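PDB 5A07: probable mannosyltransferase KTR4 from Saccharomyces cerevisiae, which is a probable mannosyltransferase with a GT-A type fold that holds guanosine-5'-diphosphate and a manganese ion in one pocket. Local coordinates for residues 113-118 with 231-236; 124-129 with 136-141; 319-324 with 375-380. All blocks are in the same frame, centred on the assembly; numbering follows the deposited sequence.

In the fold
The three contacts lie in the GT-A-type body of the chain. Contacts 1 and 2 share helix 116-131, the first at its N-terminal end and the second further along, with centres about 11 Å apart; in sequence, contact 2 falls between the two halves of contact 1. Contact 3 comes later in the chain, its centre about 15 Å from that of contact 1 and about 13 Å from that of contact 2. Contacts 2 and 3 each include a strand of the large mixed sheet, 138-142 and 322-325. Contacts 1 and 3 touch beside the manganese ion, where Glu232 packs on Asn320, so the site with its nucleotide is framed by segments far apart in sequence.

Contact 1. Residues 113-118 with 231-236; sequences NSDLED and LEPNVN. With MN (manganese (II) ion), chain G; GDP (guanosine-5'-diphosphate), chain F.
Asp115 and Asp118 of segment 113-118 meet Pro233 and Asn234 beside the bound GDP. Asp115, at the N-cap position of helix 116-131, makes no capping bond with its carboxylate. Its CB instead stands 4.1 Å from CG of Pro233, an apolar touch on the proline ring. With chi1 at -73° the carboxylate swings beside its own backbone N and turns toward the ribose, bringing OD2 within 3.4 Å of O2' of GDP, while the same oxygen forms a salt bridge with Arg112.

One helical turn on, Asp118 takes hold of the loop after strand 227-230. Its CB packs 3.6 Å from CB of Pro233, and its carbonyl O accepts a hydrogen bond from the backbone N of Asn234 at 3.0 Å. That bond is nearly straight at the hydrogen, at 164°, although the donor sits well above the carbonyl plane, 59° out of it. Ser122 OG, further along the helix, adds bonds to Glu232 O and Val235 N, so the helix holds the loop at Glu232, Asn234 and Val235.

Held this way, the proline spans two environments: CB faces the helix, while CD lies 3.4 Å from O3' of GDP. Its carbonyl O accepts from a water that is itself a manganese ligand. Glu232, just before it, reaches the ion directly through OE1 at 2.2 Å, while OE2 pairs with Arg230. Two GDP oxygens, one from each phosphate, together with two waters and His381 NE2 complete the six ligands, an arrangement typical of the GT-A nucleotide site, in which an acidic loop residue and the diphosphate share a divalent metal.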
loop_
_atom_site.group_PDB
_atom_site.type_symbol
_atom_site.label_atom_id
_atom_site.label_comp_id
_atom_site.label_asym_id
_atom_site.label_seq_id
_atom_site.Cartn_x
_atom_site.Cartn_y
_atom_site.Cartn_z
ATOM N N ASN B 113 22.170 -3.623 2.739
ATOM C CA ASN B 113 22.997 -4.688 3.333
ATOM C C ASN B 113 22.817 -4.810 4.833
ATOM O O ASN B 113 22.768 -5.930 5.412
ATOM C CB ASN B 113 24.501 -4.518 2.932
ATOM C CG ASN B 113 24.730 -4.923 1.458
ATOM O OD1 ASN B 113 24.505 -6.063 1.062
ATOM N ND2 ASN B 113 25.119 -3.963 0.645
ATOM N N SER B 114 22.680 -3.655 5.462
ATOM C CA SER B 114 22.534 -3.570 6.886
ATOM C C SER B 114 21.172 -4.081 7.359
ATOM O O SER B 114 21.018 -4.224 8.549
ATOM C CB SER B 114 22.717 -2.119 7.380
ATOM O OG SER B 114 21.753 -1.308 6.832
ATOM N N ASP B 115 20.235 -4.424 6.447
ATOM C CA ASP B 115 18.887 -4.861 6.887
ATOM C C ASP B 115 18.852 -6.348 6.958
ATOM O O ASP B 115 17.791 -6.962 7.143
ATOM C CB ASP B 115 17.855 -4.382 5.882
ATOM C CG ASP B 115 17.611 -2.914 5.971
ATOM O OD1 ASP B 115 17.504 -2.406 7.114
ATOM O OD2 ASP B 115 17.550 -2.229 4.932
ATOM N N LEU B 116 20.005 -6.992 6.794
ATOM C CA LEU B 116 20.007 -8.441 6.678
ATOM C C LEU B 116 19.240 -9.210 7.782
ATOM O O LEU B 116 18.363 -10.039 7.498
ATOM C CB LEU B 116 21.439 -9.016 6.608
ATOM C CG LEU B 116 21.467 -10.501 6.588
ATOM C CD1 LEU B 116 20.873 -11.058 5.322
ATOM C CD2 LEU B 116 22.969 -10.898 6.695
ATOM N N GLU B 117 19.500 -8.850 9.018
ATOM C CA GLU B 117 18.836 -9.609 10.097
ATOM C C GLU B 117 17.328 -9.400 10.165
ATOM O O GLU B 117 16.576 -10.354 10.385
ATOM C CB GLU B 117 19.452 -9.226 11.432
ATOM C CG GLU B 117 20.841 -9.663 11.587
ATOM C CD GLU B 117 21.404 -9.191 12.939
ATOM O OE1 GLU B 117 21.619 -7.943 13.114
ATOM O OE2 GLU B 117 21.583 -10.113 13.801
ATOM N N ASP B 118 16.909 -8.194 9.895
ATOM C CA ASP B 118 15.493 -7.785 9.985
ATOM C C ASP B 118 14.716 -8.313 8.811
ATOM O O ASP B 118 13.572 -8.664 8.945
ATOM C CB ASP B 118 15.422 -6.254 10.079
ATOM C CG ASP B 118 15.716 -5.762 11.482
ATOM O OD1 ASP B 118 15.791 -6.620 12.408
ATOM O OD2 ASP B 118 15.876 -4.558 11.680
ATOM N N LEU B 231 7.630 -6.969 0.604
ATOM C CA LEU B 231 8.036 -7.355 1.940
ATOM C C LEU B 231 9.068 -6.362 2.473
ATOM O O LEU B 231 10.009 -5.981 1.762
ATOM C CB LEU B 231 8.680 -8.728 1.880
ATOM C CG LEU B 231 8.997 -9.326 3.225
ATOM C CD1 LEU B 231 7.738 -9.660 4.020
ATOM C CD2 LEU B 231 9.796 -10.591 2.971
ATOM N N GLU B 232 8.870 -5.881 3.699
ATOM C CA GLU B 232 9.816 -4.964 4.331
ATOM C C GLU B 232 10.448 -5.632 5.557
ATOM O O GLU B 232 9.934 -6.632 6.066
ATOM C CB GLU B 232 9.135 -3.687 4.814
ATOM C CG GLU B 232 8.667 -2.818 3.673
ATOM C CD GLU B 232 8.560 -1.337 3.983
ATOM O OE1 GLU B 232 8.651 -0.912 5.164
ATOM O OE2 GLU B 232 8.157 -0.626 3.041
ATOM N N PRO B 233 11.590 -5.117 5.968
ATOM C CA PRO B 233 12.218 -5.688 7.155
ATOM C C PRO B 233 11.360 -5.533 8.411
ATOM O O PRO B 233 10.614 -4.565 8.538
ATOM C CB PRO B 233 13.502 -4.856 7.316
ATOM C CG PRO B 233 13.765 -4.333 5.974
ATOM C CD PRO B 233 12.406 -4.061 5.398
ATOM N N ASN B 234 11.533 -6.466 9.343
ATOM C CA ASN B 234 10.954 -6.304 10.684
ATOM C C ASN B 234 9.393 -6.319 10.742
ATOM O O ASN B 234 8.809 -5.614 11.524
ATOM C CB ASN B 234 11.464 -5.013 11.325
ATOM C CG ASN B 234 11.381 -5.066 12.833
ATOM O OD1 ASN B 234 11.326 -6.145 13.426
ATOM N ND2 ASN B 234 11.308 -3.901 13.464
ATOM N N VAL B 235 8.766 -7.143 9.920
ATOM C CA VAL B 235 7.321 -7.280 9.968
ATOM C C VAL B 235 6.999 -8.647 10.430
ATOM O O VAL B 235 7.867 -9.551 10.480
ATOM C CB VAL B 235 6.665 -6.975 8.596
ATOM C CG1 VAL B 235 7.079 -5.629 8.143
ATOM C CG2 VAL B 235 7.038 -8.014 7.537
ATOM N N ASN B 236 5.734 -8.832 10.747
ATOM C CA ASN B 236 5.232 -10.078 11.302
ATOM C C ASN B 236 4.019 -10.553 10.570
ATOM O O ASN B 236 3.203 -9.729 10.145
ATOM C CB ASN B 236 4.848 -9.873 12.791
ATOM C CG ASN B 236 6.049 -9.428 13.629
ATOM O OD1 ASN B 236 6.919 -10.232 13.948
ATOM N ND2 ASN B 236 6.166 -8.149 13.835
HETATM MN MN MN G . 9.375 -0.094 7.045
HETATM P PB GDP F . 9.137 3.274 6.626
HETATM O O1B GDP F . 9.548 3.747 7.969
HETATM O O2B GDP F . 8.477 4.175 5.752
HETATM O O3B GDP F . 8.577 1.902 6.669
HETATM O O3A GDP F . 10.578 3.252 5.880
HETATM P PA GDP F . 11.673 2.117 5.717
HETATM O O1A GDP F . 13.013 2.531 6.145
HETATM O O2A GDP F . 11.289 0.769 6.171
HETATM O "O5'" GDP F . 11.773 2.073 4.142
HETATM C "C5'" GDP F . 10.898 1.432 3.205
HETATM C "C4'" GDP F . 11.549 0.273 2.470
HETATM O "O4'" GDP F . 12.614 0.812 1.677
HETATM C "C3'" GDP F . 12.150 -0.796 3.368
HETATM O "O3'" GDP F . 12.090 -2.067 2.676
HETATM C "C2'" GDP F . 13.597 -0.309 3.543
HETATM O "O2'" GDP F . 14.498 -1.383 3.775
HETATM C "C1'" GDP F . 13.845 0.271 2.195
HETATM N N9 GDP F . 14.795 1.409 2.189
HETATM C C8 GDP F . 14.677 2.625 2.783
HETATM N N7 GDP F . 15.783 3.406 2.453
HETATM C C5 GDP F . 16.571 2.652 1.628
HETATM C C6 GDP F . 17.849 2.884 0.929
HETATM O O6 GDP F . 18.349 4.039 1.118
HETATM N N1 GDP F . 18.354 1.879 0.199
HETATM C C2 GDP F . 17.735 0.643 0.103
HETATM N N2 GDP F . 18.296 -0.311 -0.632
HETATM N N3 GDP F . 16.551 0.378 0.736
HETATM C C4 GDP F . 15.931 1.347 1.434
HETATM O O HOH W 1 10.622 -2.038 7.671
HETATM O O HOH W 2 10.176 0.706 9.128
#

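Contact 2. Residues 124-129 with 136-141; sequences QQLEEE and YPYTFL
Tyr138, the first residue of strand 138-142, sends its ring across to Leu126 and Glu127 of helix 116-131, tying the helix of a beta-alpha-beta unit (strand 105-110, helix 116-131, strand 138-142) to the strand that follows it. The unit belongs to the parallel part of the large mixed sheet, and the tie is made by side chains alone.

Glu127 does not leave the helix pointing at the strand; it folds back to reach it. Its chain bends at chi2, -74°, and this kink carries the carboxylate around to the phenol. CG itself comes 3.3 Å from Tyr138 OH, so the aliphatic part of the bend lies against the hydroxyl as well. CG of Tyr138 lies anti to its own carbonyl carbon (chi1 -65°), which directs the hydroxyl toward the helix.

There OH donates to Glu127 OE2 at a short 2.6 Å, the acceptor lying at the ring edge and close to the ring plane. The carboxylate is not coplanar with the ring, the two planes standing 40° apart. OE2 also accepts from Asn131 ND2, one turn further along the helix, and OE1 forms a salt bridge with Arg162. All three touching residues are buried, and these partners probably help to keep the acid ionised and fix its rotation.

Leu126 adds the apolar share. Its CD2 approaches the ring obliquely, 4.3 Å from CE2 of Tyr138, and Ile107 of strand 105-110 touches both side chains. On the opposite side of the ring from CE2, CE1 of Tyr138 lies 3.3 Å from Glu127 OE2, which accepts the hydroxyl's hydrogen bond on its anti lone pair, the one turned away from OE1.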
loop_
_atom_site.group_PDB
_atom_site.type_symbol
_atom_site.label_atom_id
_atom_site.label_comp_id
_atom_site.label_asym_id
_atom_site.label_seq_id
_atom_site.Cartn_x
_atom_site.Cartn_y
_atom_site.Cartn_z
ATOM N N GLN B 124 11.296 -15.337 7.244
ATOM C CA GLN B 124 10.979 -16.567 7.974
ATOM C C GLN B 124 9.480 -16.645 8.334
ATOM O O GLN B 124 8.837 -17.698 8.242
ATOM C CB GLN B 124 11.838 -16.648 9.257
ATOM C CG GLN B 124 13.287 -17.008 8.898
ATOM C CD GLN B 124 14.196 -17.046 10.103
ATOM O OE1 GLN B 124 14.009 -16.248 10.982
ATOM N NE2 GLN B 124 15.237 -17.859 10.068
ATOM N N GLN B 125 8.946 -15.555 8.748
ATOM C CA GLN B 125 7.523 -15.493 8.985
ATOM C C GLN B 125 6.653 -15.641 7.749
ATOM O O GLN B 125 5.585 -16.331 7.792
ATOM C CB GLN B 125 7.228 -14.195 9.717
ATOM C CG GLN B 125 7.808 -14.367 11.117
ATOM C CD GLN B 125 7.489 -13.207 11.895
ATOM O OE1 GLN B 125 8.315 -12.306 11.958
ATOM N NE2 GLN B 125 6.262 -13.079 12.258
ATOM N N LEU B 126 7.071 -15.044 6.640
ATOM C CA LEU B 126 6.287 -15.175 5.389
ATOM C C LEU B 126 6.382 -16.623 4.913
ATOM O O LEU B 126 5.396 -17.183 4.387
ATOM C CB LEU B 126 6.823 -14.241 4.294
ATOM C CG LEU B 126 6.173 -14.367 2.930
ATOM C CD1 LEU B 126 4.745 -14.004 3.061
ATOM C CD2 LEU B 126 6.926 -13.439 1.964
ATOM N N GLU B 127 7.542 -17.247 5.061
ATOM C CA GLU B 127 7.672 -18.666 4.645
ATOM C C GLU B 127 6.739 -19.566 5.521
ATOM O O GLU B 127 5.998 -20.423 5.015
ATOM C CB GLU B 127 9.113 -19.131 4.810
ATOM C CG GLU B 127 10.056 -18.678 3.696
ATOM C CD GLU B 127 9.861 -19.437 2.387
ATOM O OE1 GLU B 127 9.723 -20.681 2.459
ATOM O OE2 GLU B 127 9.887 -18.825 1.286
ATOM N N GLU B 128 6.820 -19.353 6.813
ATOM C CA GLU B 128 6.089 -20.192 7.768
ATOM C C GLU B 128 4.570 -20.043 7.571
ATOM O O GLU B 128 3.844 -21.015 7.632
ATOM C CB GLU B 128 6.468 -19.812 9.185
ATOM C CG GLU B 128 5.727 -20.544 10.339
ATOM C CD GLU B 128 5.773 -22.081 10.209
ATOM O OE1 GLU B 128 6.691 -22.634 9.557
ATOM O OE2 GLU B 128 4.846 -22.773 10.665
ATOM N N GLU B 129 4.079 -18.835 7.317
ATOM C CA GLU B 129 2.649 -18.637 7.241
ATOM C C GLU B 129 2.105 -18.834 5.831
ATOM O O GLU B 129 0.905 -18.960 5.658
ATOM C CB GLU B 129 2.272 -17.221 7.711
ATOM C CG GLU B 129 2.688 -16.899 9.156
ATOM C CD GLU B 129 2.225 -17.937 10.240
ATOM O OE1 GLU B 129 1.201 -18.612 10.054
ATOM O OE2 GLU B 129 2.966 -18.126 11.269
ATOM N N TYR B 136 7.079 -19.238 -4.207
ATOM C CA TYR B 136 7.368 -18.105 -5.071
ATOM C C TYR B 136 8.783 -17.630 -4.789
ATOM O O TYR B 136 9.281 -17.628 -3.634
ATOM C CB TYR B 136 6.309 -16.971 -4.895
ATOM C CG TYR B 136 5.027 -17.371 -5.669
ATOM C CD1 TYR B 136 4.955 -17.188 -7.044
ATOM C CD2 TYR B 136 3.939 -17.973 -5.053
ATOM C CE1 TYR B 136 3.848 -17.599 -7.785
ATOM C CE2 TYR B 136 2.839 -18.403 -5.781
ATOM C CZ TYR B 136 2.820 -18.243 -7.160
ATOM O OH TYR B 136 1.754 -18.627 -7.874
ATOM N N PRO B 137 9.437 -17.122 -5.800
ATOM C CA PRO B 137 10.787 -16.604 -5.653
ATOM C C PRO B 137 10.891 -15.254 -4.996
ATOM O O PRO B 137 9.896 -14.542 -4.848
ATOM C CB PRO B 137 11.241 -16.399 -7.112
ATOM C CG PRO B 137 9.980 -16.216 -7.881
ATOM C CD PRO B 137 8.915 -17.004 -7.161
ATOM N N TYR B 138 12.078 -14.970 -4.477
ATOM C CA TYR B 138 12.389 -13.664 -3.915
ATOM C C TYR B 138 13.259 -12.854 -4.812
ATOM O O TYR B 138 14.293 -13.340 -5.316
ATOM C CB TYR B 138 13.105 -13.797 -2.577
ATOM C CG TYR B 138 12.264 -14.419 -1.487
ATOM C CD1 TYR B 138 12.141 -15.815 -1.420
ATOM C CD2 TYR B 138 11.644 -13.662 -0.507
ATOM C CE1 TYR B 138 11.363 -16.426 -0.409
ATOM C CE2 TYR B 138 10.855 -14.265 0.485
ATOM C CZ TYR B 138 10.724 -15.632 0.519
ATOM O OH TYR B 138 9.945 -16.252 1.478
ATOM N N THR B 139 12.916 -11.582 -4.908
ATOM C CA THR B 139 13.723 -10.624 -5.588
ATOM C C THR B 139 14.136 -9.561 -4.609
ATOM O O THR B 139 13.268 -8.959 -3.915
ATOM C CB THR B 139 12.960 -9.953 -6.743
ATOM O OG1 THR B 139 12.543 -10.938 -7.709
ATOM C CG2 THR B 139 13.849 -8.959 -7.489
ATOM N N PHE B 140 15.454 -9.299 -4.523
ATOM C CA PHE B 140 15.956 -8.259 -3.687
ATOM C C PHE B 140 16.613 -7.141 -4.526
ATOM O O PHE B 140 17.420 -7.443 -5.419
ATOM C CB PHE B 140 17.022 -8.790 -2.741
ATOM C CG PHE B 140 16.527 -9.842 -1.829
ATOM C CD1 PHE B 140 16.482 -11.163 -2.230
ATOM C CD2 PHE B 140 16.030 -9.503 -0.597
ATOM C CE1 PHE B 140 16.022 -12.150 -1.411
ATOM C CE2 PHE B 140 15.551 -10.505 0.230
ATOM C CZ PHE B 140 15.547 -11.795 -0.144
ATOM N N LEU B 141 16.324 -5.907 -4.183
ATOM C CA LEU B 141 16.890 -4.747 -4.846
ATOM C C LEU B 141 17.500 -3.815 -3.897
ATOM O O LEU B 141 17.052 -3.688 -2.778
ATOM C CB LEU B 141 15.816 -3.971 -5.646
ATOM C CG LEU B 141 15.023 -4.734 -6.695
ATOM C CD1 LEU B 141 13.894 -3.893 -7.386
ATOM C CD2 LEU B 141 15.968 -5.356 -7.745
#

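Contact 3. Residues 319-324 with 375-380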
loop_
_atom_site.group_PDB
_atom_site.type_symbol
_atom_site.label_atom_id
_atom_site.label_comp_id
_atom_site.label_asym_id
_atom_site.label_seq_id
_atom_site.Cartn_x
_atom_site.Cartn_y
_atom_site.Cartn_z
ATOM N N THR B 319 1.495 0.869 2.313
ATOM C CA THR B 319 2.196 0.067 1.306
ATOM C C THR B 319 3.394 -0.770 1.792
ATOM O O THR B 319 3.966 -1.496 1.005
ATOM C CB THR B 319 2.718 0.970 0.152
ATOM O OG1 THR B 319 3.521 2.000 0.718
ATOM C CG2 THR B 319 1.496 1.566 -0.625
ATOM N N ASN B 320 3.797 -0.707 3.068
ATOM C CA ASN B 320 4.844 -1.629 3.483
ATOM C C ASN B 320 4.500 -3.075 3.184
ATOM O O ASN B 320 5.372 -3.910 3.032
ATOM C CB ASN B 320 5.306 -1.388 4.915
ATOM C CG ASN B 320 4.181 -1.392 5.944
ATOM O OD1 ASN B 320 3.539 -2.396 6.160
ATOM N ND2 ASN B 320 4.019 -0.295 6.618
ATOM N N PHE B 321 3.214 -3.391 3.204
ATOM C CA PHE B 321 2.664 -4.626 2.609
ATOM C C PHE B 321 1.844 -4.223 1.403
ATOM O O PHE B 321 1.046 -3.309 1.495
ATOM C CB PHE B 321 1.707 -5.304 3.602
ATOM C CG PHE B 321 0.852 -6.423 2.982
ATOM C CD1 PHE B 321 -0.294 -6.122 2.259
ATOM C CD2 PHE B 321 1.227 -7.707 3.065
ATOM C CE1 PHE B 321 -1.079 -7.127 1.693
ATOM C CE2 PHE B 321 0.490 -8.704 2.497
ATOM C CZ PHE B 321 -0.661 -8.431 1.801
ATOM N N GLU B 322 2.071 -4.827 0.251
ATOM C CA GLU B 322 1.116 -4.647 -0.851
ATOM C C GLU B 322 1.273 -5.850 -1.805
ATOM O O GLU B 322 2.389 -6.396 -1.950
ATOM C CB GLU B 322 1.254 -3.295 -1.529
ATOM C CG GLU B 322 2.636 -3.004 -2.078
ATOM C CD GLU B 322 2.804 -1.640 -2.722
ATOM O OE1 GLU B 322 1.832 -0.884 -3.043
ATOM O OE2 GLU B 322 3.973 -1.319 -2.965
ATOM N N ILE B 323 0.154 -6.333 -2.369
ATOM C CA ILE B 323 0.176 -7.333 -3.458
ATOM C C ILE B 323 -0.256 -6.482 -4.669
ATOM O O ILE B 323 -1.326 -5.872 -4.637
ATOM C CB ILE B 323 -0.854 -8.405 -3.261
ATOM C CG1 ILE B 323 -0.812 -9.074 -1.886
ATOM C CG2 ILE B 323 -0.684 -9.465 -4.306
ATOM C CD1 ILE B 323 0.460 -9.670 -1.555
ATOM N N VAL B 324 0.530 -6.446 -5.711
ATOM C CA VAL B 324 0.219 -5.520 -6.799
ATOM C C VAL B 324 0.388 -6.182 -8.169
ATOM O O VAL B 324 1.337 -6.939 -8.437
ATOM C CB VAL B 324 0.926 -4.150 -6.657
ATOM C CG1 VAL B 324 2.386 -4.302 -6.491
ATOM C CG2 VAL B 324 0.576 -3.254 -7.848
ATOM N N ARG B 375 -8.307 -9.429 4.593
ATOM C CA ARG B 375 -8.668 -9.488 6.006
ATOM C C ARG B 375 -7.952 -10.641 6.706
ATOM O O ARG B 375 -7.619 -10.539 7.903
ATOM C CB ARG B 375 -10.202 -9.619 6.175
ATOM C CG ARG B 375 -10.948 -8.343 5.777
ATOM C CD ARG B 375 -12.444 -8.605 5.730
ATOM N NE ARG B 375 -13.028 -8.794 7.080
ATOM C CZ ARG B 375 -14.299 -9.113 7.303
ATOM N NH1 ARG B 375 -15.170 -9.239 6.269
ATOM N NH2 ARG B 375 -14.721 -9.305 8.534
ATOM N N ASP B 376 -7.739 -11.719 5.986
ATOM C CA ASP B 376 -7.207 -12.937 6.551
ATOM C C ASP B 376 -5.699 -12.890 6.782
ATOM O O ASP B 376 -5.177 -13.814 7.466
ATOM C CB ASP B 376 -7.570 -14.202 5.699
ATOM C CG ASP B 376 -7.195 -14.064 4.191
ATOM O OD1 ASP B 376 -7.077 -12.904 3.622
ATOM O OD2 ASP B 376 -7.056 -15.111 3.508
ATOM N N ILE B 377 -5.005 -11.907 6.192
ATOM C CA ILE B 377 -3.536 -11.831 6.323
ATOM C C ILE B 377 -3.236 -11.056 7.598
ATOM O O ILE B 377 -3.208 -9.827 7.626
ATOM C CB ILE B 377 -2.818 -11.302 5.075
ATOM C CG1 ILE B 377 -3.136 -12.217 3.911
ATOM C CG2 ILE B 377 -1.324 -11.243 5.420
ATOM C CD1 ILE B 377 -2.452 -11.817 2.624
ATOM N N GLY B 378 -3.066 -11.798 8.696
ATOM C CA GLY B 378 -2.700 -11.210 9.952
ATOM C C GLY B 378 -1.255 -10.622 9.808
ATOM O O GLY B 378 -0.348 -11.334 9.353
ATOM N N TYR B 379 -1.066 -9.370 10.133
ATOM C CA TYR B 379 0.162 -8.677 9.744
ATOM C C TYR B 379 0.470 -7.515 10.642
ATOM O O TYR B 379 -0.459 -6.757 11.103
ATOM C CB TYR B 379 -0.002 -8.057 8.351
ATOM C CG TYR B 379 1.164 -7.197 7.928
ATOM C CD1 TYR B 379 2.245 -7.782 7.313
ATOM C CD2 TYR B 379 1.081 -5.814 7.939
ATOM C CE1 TYR B 379 3.303 -6.998 6.820
ATOM C CE2 TYR B 379 2.099 -5.002 7.488
ATOM C CZ TYR B 379 3.257 -5.627 6.941
ATOM O OH TYR B 379 4.276 -4.883 6.405
ATOM N N HIS B 380 1.749 -7.327 10.953
ATOM C CA HIS B 380 2.181 -6.133 11.734
ATOM C C HIS B 380 3.406 -5.510 11.176
ATOM O O HIS B 380 4.356 -6.223 10.842
ATOM C CB HIS B 380 2.393 -6.546 13.176
ATOM C CG HIS B 380 3.194 -5.593 13.999
ATOM N ND1 HIS B 380 4.517 -5.816 14.312
ATOM C CD2 HIS B 380 2.858 -4.439 14.608
ATOM C CE1 HIS B 380 4.955 -4.848 15.119
ATOM N NE2 HIS B 380 3.962 -3.994 15.302
HETATM O O HOH W 3 5.972 -6.049 4.470
#
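Phe321 and Asn320 close on the ring of Tyr379 from two directions, and this is the tight part of the contact. CB of Phe321 sits over one face of the tyrosine, 3.7 Å from CZ of Tyr379 and offset toward the hydroxyl end, in a CH-pi contact. The two rings then make an edge-to-face pair, the edge of Phe321 turned to the face of Tyr379, with centroids 5.5 Å apart and planes inclined at 58°.

At the ring edge, Tyr379 OH donates to OD1 of Asn320 at 2.6 Å. The asparagine amide lies nearly flush with the ring plane, and its chi1 of 54° tucks the amide between backbone N and carbonyl carbon, within reach of the phenol. Beside this core a buried water bridges Tyr379 OH and the backbone O of Asn320, donating to both.

The packing is looser toward the far end of the phenylalanine, where a single apolar touch brings Ile377 CD1 to 3.9 Å from CZ of Phe321.

Val259 of strand 256-262 touches both aromatic residues, and Trp229 of strand 227-230 meets Phe321. Strand 322-325 runs between and antiparallel to these two, whereas strand 379-381 is the middle member of the small antiparallel sheet, flanked by 236-237 and 384-386.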